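Long-range contacts in cytoplasmic protein (Cryptococcus neoformans var. grubii serotype A, PDB 7LPO), which probably hydrolyses steryl beta-glucosides, releasing the sugar from the sterol, as a fungal sterylglucosidase of glycoside hydrolase family 5: residues 44-49 with 573-578; 436-441 with 510-515; 568-573 with 590-595. All blocks are in the same frame, centred on the assembly; numbering follows the deposited sequence.

Interaction 1: residues 44-49 with 573-578; sequences SGSAKH and YVPDNV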
# COMPACT_ATOMS: atom_id res chain seq x y z
N SER A 44 2.40 -6.68 -7.52
CA SER A 44 1.07 -7.21 -7.26
C SER A 44 1.02 -7.81 -5.85
O SER A 44 2.03 -8.25 -5.32
CB SER A 44 0.71 -8.28 -8.29
OG SER A 44 -0.42 -9.04 -7.87
N GLY A 45 -0.17 -7.86 -5.27
CA GLY A 45 -0.36 -8.59 -4.03
C GLY A 45 0.09 -10.04 -4.08
O GLY A 45 0.41 -10.63 -3.04
N SER A 46 0.12 -10.63 -5.27
CA SER A 46 0.52 -12.03 -5.39
C SER A 46 1.98 -12.24 -5.05
O SER A 46 2.38 -13.38 -4.78
CB SER A 46 0.25 -12.54 -6.81
OG SER A 46 0.96 -11.77 -7.76
N ALA A 47 2.80 -11.19 -5.07
CA ALA A 47 4.20 -11.29 -4.68
C ALA A 47 4.38 -11.32 -3.17
O ALA A 47 5.52 -11.34 -2.69
CB ALA A 47 5.00 -10.14 -5.27
N LYS A 48 3.29 -11.34 -2.40
CA LYS A 48 3.42 -11.39 -0.95
C LYS A 48 3.82 -12.77 -0.41
O LYS A 48 4.26 -12.87 0.73
CB LYS A 48 2.09 -11.00 -0.30
CG LYS A 48 1.75 -9.54 -0.34
CD LYS A 48 0.39 -9.33 0.31
CE LYS A 48 -0.00 -7.89 0.35
NZ LYS A 48 -1.29 -7.70 1.07
N HIS A 49 3.62 -13.82 -1.19
CA HIS A 49 3.82 -15.18 -0.71
C HIS A 49 4.42 -16.04 -1.81
O HIS A 49 4.22 -15.74 -3.00
CB HIS A 49 2.51 -15.82 -0.20
CG HIS A 49 1.39 -15.78 -1.20
ND1 HIS A 49 0.49 -14.74 -1.27
CD2 HIS A 49 1.02 -16.67 -2.15
CE1 HIS A 49 -0.37 -14.97 -2.25
NE2 HIS A 49 -0.07 -16.13 -2.80
N TYR A 573 -3.86 -5.39 -8.79
CA TYR A 573 -4.04 -6.26 -9.95
C TYR A 573 -3.39 -7.60 -9.63
O TYR A 573 -2.18 -7.66 -9.41
CB TYR A 573 -3.42 -5.61 -11.19
CG TYR A 573 -3.72 -6.31 -12.49
CD1 TYR A 573 -4.86 -6.01 -13.23
CD2 TYR A 573 -2.84 -7.26 -13.00
CE1 TYR A 573 -5.13 -6.65 -14.43
CE2 TYR A 573 -3.08 -7.90 -14.20
CZ TYR A 573 -4.23 -7.59 -14.92
OH TYR A 573 -4.47 -8.23 -16.12
N VAL A 574 -4.19 -8.65 -9.59
CA VAL A 574 -3.70 -9.95 -9.14
C VAL A 574 -4.00 -11.00 -10.20
O VAL A 574 -5.14 -11.50 -10.27
CB VAL A 574 -4.34 -10.35 -7.80
CG1 VAL A 574 -3.77 -11.66 -7.29
CG2 VAL A 574 -4.17 -9.24 -6.77
N PRO A 575 -3.01 -11.40 -11.01
CA PRO A 575 -3.28 -12.39 -12.07
C PRO A 575 -3.93 -13.69 -11.61
O PRO A 575 -4.67 -14.30 -12.40
CB PRO A 575 -1.89 -12.65 -12.66
CG PRO A 575 -1.16 -11.32 -12.46
CD PRO A 575 -1.67 -10.80 -11.12
N ASP A 576 -3.71 -14.14 -10.37
CA ASP A 576 -4.23 -15.43 -9.94
C ASP A 576 -5.39 -15.30 -8.95
O ASP A 576 -5.71 -16.26 -8.24
CB ASP A 576 -3.11 -16.29 -9.34
CG ASP A 576 -2.53 -15.70 -8.06
OD1 ASP A 576 -2.97 -14.61 -7.63
OD2 ASP A 576 -1.62 -16.33 -7.48
N ASN A 577 -6.04 -14.14 -8.91
CA ASN A 577 -7.23 -13.97 -8.09
C ASN A 577 -8.31 -14.97 -8.51
O ASN A 577 -8.50 -15.24 -9.70
CB ASN A 577 -7.74 -12.54 -8.21
CG ASN A 577 -9.15 -12.34 -7.62
OD1 ASN A 577 -10.14 -12.77 -8.20
ND2 ASN A 577 -9.22 -11.70 -6.47
N VAL A 578 -9.01 -15.53 -7.53
CA VAL A 578 -10.13 -16.43 -7.78
C VAL A 578 -11.27 -16.05 -6.85
O VAL A 578 -11.07 -15.44 -5.79
CB VAL A 578 -9.77 -17.92 -7.57
CG1 VAL A 578 -8.96 -18.44 -8.76
CG2 VAL A 578 -9.01 -18.09 -6.28
O HOH W 1 -1.13 -17.49 -4.92
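Ser-44 reaches across to the backbone of Tyr-573 with its whole short side chain. Ser-44 CB lies 3.2 Å from Tyr-573 O. From there the hydroxyl goes anti to the backbone N (chi1 165°), which brings Ser-44 OG to 2.7 Å from the same oxygen, Tyr-573 O. OG donates this hydrogen bond. It approaches at a C=O...O angle of 140° and is tilted 21° from the carbonyl plane. Ser-44 OG also rests 3.6 Å from Val-574 CA, with Val-574 CG2 and Pro-575 CD a little farther off. In return Ser-44 OG accepts a nearly straight hydrogen bond from Ser-46 N, at 3.1 Å. This closes an ST turn at the start of the short 3-10 segment 45-47.

Ser-46 turns its CB to the second segment. Ser-46 CB sits 4.1 Å from Val-574 CG1 and 3.9 Å from Asp-576 OD1. Asp-576 belongs to the type I beta turn from Val-574 to Asn-577. Its OD2 accepts from a water that is also hydrogen-bonded to His-49 NE2, so a water bridges the Asp-576 carboxylate and the His-49 ring. Both segments follow parallel neighbouring strands, 35-43 and 567-570. The buried hydroxyl of Ser-44 acts both as donor across the contact and as acceptor within its own turn, which ties the shape of one loop to the position of the other.

Interaction 2: residues 436-441 with 510-515; sequences PKLPES and DILGNY
The C-terminal end of helix 490-512 meets the residues leading into the short helix 440-443, and Ile-511 and Leu-512 pack there against Pro-436, Lys-437 and Leu-438. Ile-511 has the largest share of the contact. Ile-511 CG2 is anti to the backbone N (chi1 -62° for the CG1 branch) and ends 3.3 Å from Pro-436 O. The Lys-437 and Ile-511 side chains cross at about a right angle, with Lys-437 CD 3.9 Å from Ile-511 CG2. The lysine chain bends at chi2 and chi3, and its amine turns off from the contact. Leu-512 and Leu-438 run alongside each other in the same sense; Leu-512 CD2 is 4.1 Å from Leu-438 CD1. Both leucines also touch Ile-427 of strand 424-427.

The helix ends in a wider pi-type turn at 510-512. Gly-513 then leaves the helical conformation with positive phi, and an inverse gamma turn centred on Asn-514 follows. Beyond it Tyr-515 points its ring at Glu-440, the first residue of its helix, where Pro-439 holds the N-cap position. Tyr-515 OH donates to Glu-440 OE1 at 2.6 Å, on the syn lone pair of that oxygen. The two side chains meet head-on, and carboxylate and ring are nearly coplanar, 14° apart. OE1 therefore sits at the ring edge. The other oxygen, OE2, accepts from Gly-445 N. Between the two backbones a water donates to Leu-438 O at 3.0 Å and to Ile-511 O at 2.9 Å.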
# COMPACT_ATOMS: atom_id res chain seq x y z
N PRO A 436 6.46 13.72 8.95
CA PRO A 436 7.25 14.71 9.68
C PRO A 436 7.84 15.72 8.71
O PRO A 436 7.82 15.53 7.49
CB PRO A 436 8.34 13.88 10.35
CG PRO A 436 8.60 12.78 9.33
CD PRO A 436 7.29 12.56 8.56
N LYS A 437 8.37 16.80 9.26
CA LYS A 437 9.22 17.67 8.47
C LYS A 437 10.54 16.95 8.23
O LYS A 437 11.19 16.50 9.18
CB LYS A 437 9.43 19.01 9.16
CG LYS A 437 8.19 19.90 9.06
CD LYS A 437 7.20 19.59 10.17
CE LYS A 437 7.76 20.11 11.46
NZ LYS A 437 7.27 19.51 12.73
N LEU A 438 10.91 16.80 6.98
CA LEU A 438 12.12 16.11 6.60
C LEU A 438 13.10 17.09 5.98
O LEU A 438 12.69 18.01 5.26
CB LEU A 438 11.82 14.98 5.61
CG LEU A 438 11.01 13.81 6.17
CD1 LEU A 438 10.60 12.86 5.03
CD2 LEU A 438 11.75 13.05 7.25
N PRO A 439 14.40 16.94 6.24
CA PRO A 439 15.36 17.97 5.81
C PRO A 439 15.57 17.98 4.31
O PRO A 439 15.58 16.93 3.66
CB PRO A 439 16.64 17.59 6.56
CG PRO A 439 16.54 16.07 6.70
CD PRO A 439 15.06 15.78 6.88
N GLU A 440 15.75 19.18 3.76
CA GLU A 440 16.09 19.30 2.35
C GLU A 440 17.44 18.69 2.04
O GLU A 440 17.69 18.30 0.89
CB GLU A 440 16.08 20.78 1.91
CG GLU A 440 14.77 21.29 1.33
CD GLU A 440 14.19 20.38 0.25
OE1 GLU A 440 12.99 20.04 0.34
OE2 GLU A 440 14.94 19.98 -0.69
N SER A 441 18.33 18.58 3.04
CA SER A 441 19.62 17.94 2.81
C SER A 441 19.46 16.48 2.40
O SER A 441 20.40 15.89 1.86
CB SER A 441 20.50 18.03 4.06
OG SER A 441 19.79 17.73 5.25
N ASP A 510 1.80 21.63 3.34
CA ASP A 510 1.96 22.16 4.69
C ASP A 510 3.30 21.75 5.31
O ASP A 510 3.90 22.52 6.06
CB ASP A 510 0.84 21.67 5.60
CG ASP A 510 -0.47 22.37 5.35
OD1 ASP A 510 -0.48 23.37 4.59
OD2 ASP A 510 -1.49 21.91 5.91
N ILE A 511 3.75 20.53 5.03
CA ILE A 511 4.80 19.88 5.82
C ILE A 511 6.06 19.63 5.00
O ILE A 511 7.16 20.00 5.41
CB ILE A 511 4.29 18.56 6.44
CG1 ILE A 511 3.14 18.86 7.40
CG2 ILE A 511 5.43 17.84 7.15
CD1 ILE A 511 2.40 17.61 7.86
N LEU A 512 5.92 18.95 3.86
CA LEU A 512 7.10 18.57 3.09
C LEU A 512 7.57 19.69 2.16
O LEU A 512 8.77 19.88 1.99
CB LEU A 512 6.82 17.31 2.29
CG LEU A 512 6.68 16.03 3.12
CD1 LEU A 512 6.28 14.82 2.26
CD2 LEU A 512 7.99 15.74 3.87
N GLY A 513 6.64 20.44 1.58
CA GLY A 513 6.98 21.52 0.68
C GLY A 513 6.19 21.41 -0.61
O GLY A 513 5.14 20.76 -0.67
N ASN A 514 6.71 22.06 -1.65
CA ASN A 514 6.04 22.07 -2.95
C ASN A 514 6.50 20.85 -3.74
O ASN A 514 7.42 20.88 -4.55
CB ASN A 514 6.30 23.38 -3.68
CG ASN A 514 5.36 24.47 -3.23
OD1 ASN A 514 4.29 24.68 -3.81
ND2 ASN A 514 5.74 25.18 -2.17
N TYR A 515 5.83 19.74 -3.46
CA TYR A 515 6.13 18.44 -4.02
C TYR A 515 4.84 17.81 -4.49
O TYR A 515 3.75 18.17 -4.03
CB TYR A 515 6.79 17.53 -2.98
CG TYR A 515 8.22 17.88 -2.66
CD1 TYR A 515 9.23 17.66 -3.59
CD2 TYR A 515 8.56 18.41 -1.43
CE1 TYR A 515 10.54 17.96 -3.30
CE2 TYR A 515 9.87 18.73 -1.13
CZ TYR A 515 10.85 18.50 -2.07
OH TYR A 515 12.16 18.80 -1.79
O HOH W 2 9.94 19.18 5.23

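Interaction 3: residues 568-573 with 590-595; sequences YAIWNY and LSLWSV
Asn-572 is joined to the 590-593 backbone by two hydrogen bonds, and the touching parts run 56° apart. Asn-572 N donates to Leu-590 O at 3.2 Å. Asn-572 O accepts from Leu-592 N at 3.1 Å. Ser-591 CA adds a CA-H...O contact to the same Asn-572 O.

Side chains pack around these bonds. Leu-590 CB meets the edge of the Trp-571 indole, 3.9 Å from Trp-571 CD1. Ile-570 CG2 and Leu-592 CD2 touch where their side chains cross at about a right angle. Trp-593 CB lies 3.6 Å from Tyr-573 CE1. The tyrosine ring is slid along the indole, so the two barely overlap, with planes 28° apart. Tyr-573 OH comes over one face of the Trp-593 indole, toward its rim. That hydroxyl is hydrogen-bonded to Arg-90 and His-87. Ser-591 OG donates to Trp-593 O at 2.7 Å, a bond within its own loop, and also accepts from Val-574 N.

The indole of Trp-571 lies beside a bound Tris molecule, which may mark a pocket. The peptide bond between Trp-571 and Asn-572 is cis, consistent with the cis peptide known near the active site of family 5 enzymes. Residues 590-593, all buried, pack against the chain that continues strand 567-570. That strand pairs with 35-43 and 518-522, while Tyr-573 and Trp-593 pack on helix 83-93.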
# COMPACT_ATOMS: atom_id res chain seq x y z
N TYR A 568 -2.12 8.28 -8.63
CA TYR A 568 -2.44 7.18 -7.72
C TYR A 568 -2.16 5.82 -8.33
O TYR A 568 -2.01 5.68 -9.55
CB TYR A 568 -3.91 7.24 -7.27
CG TYR A 568 -4.94 7.20 -8.39
CD1 TYR A 568 -5.27 6.01 -9.01
CD2 TYR A 568 -5.59 8.35 -8.80
CE1 TYR A 568 -6.21 5.97 -10.02
CE2 TYR A 568 -6.55 8.31 -9.80
CZ TYR A 568 -6.85 7.12 -10.40
OH TYR A 568 -7.79 7.08 -11.40
N ALA A 569 -2.07 4.83 -7.44
CA ALA A 569 -1.89 3.43 -7.79
C ALA A 569 -3.00 2.65 -7.10
O ALA A 569 -3.05 2.59 -5.87
CB ALA A 569 -0.51 2.92 -7.37
N ILE A 570 -3.90 2.08 -7.90
CA ILE A 570 -4.98 1.27 -7.38
C ILE A 570 -4.44 -0.03 -6.79
O ILE A 570 -3.59 -0.71 -7.39
CB ILE A 570 -6.00 0.97 -8.49
CG1 ILE A 570 -6.58 2.27 -9.06
CG2 ILE A 570 -7.08 0.05 -7.96
CD1 ILE A 570 -7.42 2.06 -10.32
N TRP A 571 -4.93 -0.40 -5.61
CA TRP A 571 -4.71 -1.72 -5.03
C TRP A 571 -5.91 -2.60 -5.38
O TRP A 571 -7.03 -2.31 -4.93
CB TRP A 571 -4.53 -1.65 -3.50
CG TRP A 571 -4.12 -2.99 -2.95
CD1 TRP A 571 -4.94 -4.01 -2.58
CD2 TRP A 571 -2.78 -3.46 -2.76
NE1 TRP A 571 -4.20 -5.10 -2.18
CE2 TRP A 571 -2.87 -4.79 -2.28
CE3 TRP A 571 -1.52 -2.89 -2.95
CZ2 TRP A 571 -1.74 -5.55 -1.97
CZ3 TRP A 571 -0.40 -3.65 -2.65
CH2 TRP A 571 -0.51 -4.96 -2.17
N ASN A 572 -5.71 -3.66 -6.16
CA ASN A 572 -4.47 -4.01 -6.86
C ASN A 572 -4.86 -4.84 -8.11
O ASN A 572 -6.04 -4.97 -8.44
CB ASN A 572 -3.51 -4.78 -5.96
CG ASN A 572 -4.11 -6.06 -5.42
OD1 ASN A 572 -5.34 -6.22 -5.32
ND2 ASN A 572 -3.24 -6.98 -5.06
N TYR A 573 -3.86 -5.39 -8.79
CA TYR A 573 -4.04 -6.26 -9.95
C TYR A 573 -3.39 -7.60 -9.63
O TYR A 573 -2.18 -7.66 -9.41
CB TYR A 573 -3.42 -5.61 -11.19
CG TYR A 573 -3.72 -6.31 -12.49
CD1 TYR A 573 -4.86 -6.01 -13.23
CD2 TYR A 573 -2.84 -7.26 -13.00
CE1 TYR A 573 -5.13 -6.65 -14.43
CE2 TYR A 573 -3.08 -7.90 -14.20
CZ TYR A 573 -4.23 -7.59 -14.92
OH TYR A 573 -4.47 -8.23 -16.12
N LEU A 590 -9.37 -7.60 -3.81
CA LEU A 590 -9.35 -6.25 -4.33
C LEU A 590 -8.82 -6.18 -5.75
O LEU A 590 -8.60 -5.08 -6.26
CB LEU A 590 -8.52 -5.34 -3.42
CG LEU A 590 -9.23 -4.83 -2.16
CD1 LEU A 590 -9.04 -5.79 -1.01
CD2 LEU A 590 -8.73 -3.43 -1.77
N SER A 591 -8.61 -7.32 -6.40
CA SER A 591 -8.11 -7.32 -7.76
C SER A 591 -9.14 -6.78 -8.74
O SER A 591 -10.33 -7.13 -8.68
CB SER A 591 -7.70 -8.73 -8.19
OG SER A 591 -7.17 -8.72 -9.50
N LEU A 592 -8.67 -5.95 -9.67
CA LEU A 592 -9.51 -5.44 -10.75
C LEU A 592 -9.94 -6.54 -11.72
O LEU A 592 -10.89 -6.33 -12.48
CB LEU A 592 -8.76 -4.37 -11.53
CG LEU A 592 -8.21 -3.18 -10.74
CD1 LEU A 592 -7.55 -2.21 -11.69
CD2 LEU A 592 -9.33 -2.52 -9.97
N TRP A 593 -9.25 -7.68 -11.72
CA TRP A 593 -9.33 -8.66 -12.79
C TRP A 593 -9.24 -10.05 -12.17
O TRP A 593 -8.55 -10.25 -11.17
CB TRP A 593 -8.22 -8.41 -13.83
CG TRP A 593 -8.33 -9.22 -15.07
CD1 TRP A 593 -8.96 -8.87 -16.22
CD2 TRP A 593 -7.79 -10.53 -15.29
NE1 TRP A 593 -8.87 -9.89 -17.15
CE2 TRP A 593 -8.14 -10.91 -16.60
CE3 TRP A 593 -7.04 -11.41 -14.51
CZ2 TRP A 593 -7.78 -12.15 -17.14
CZ3 TRP A 593 -6.68 -12.63 -15.05
CH2 TRP A 593 -7.06 -12.99 -16.35
N SER A 594 -9.96 -11.00 -12.76
CA SER A 594 -9.96 -12.37 -12.28
C SER A 594 -10.32 -13.30 -13.42
O SER A 594 -11.25 -13.02 -14.18
CB SER A 594 -10.96 -12.57 -11.13
OG SER A 594 -11.05 -13.94 -10.77
N VAL A 595 -9.58 -14.41 -13.54
CA VAL A 595 -9.92 -15.41 -14.55
C VAL A 595 -11.33 -15.94 -14.33
O VAL A 595 -12.01 -16.32 -15.29
CB VAL A 595 -8.90 -16.57 -14.54
CG1 VAL A 595 -7.52 -16.08 -14.91
CG2 VAL A 595 -8.89 -17.25 -13.18

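Interactions 1 and 3 adjoin, with centres about 9 Å apart. They share Tyr-573 and lie at or just past the paired strands 35-43 and 567-570. Val-574 N with Ser-591 OG and Asn-577 O with Ser-594 OG, both probable hydrogen bonds, join them directly. Their segments alternate along the chain, so the loop after strand 35-43 and the long loop after strand 567-570 are knitted together near the bound Tris. Interaction 2 lies on the other side of the chain's centre, about 34 Å from interaction 1 between centres, by strands 424-427 and 447-449. It is nested within the loop closed by interaction 1 and closes before interaction 3 opens. The contacts thus tie separate parts of what is probably a TIM-barrel domain.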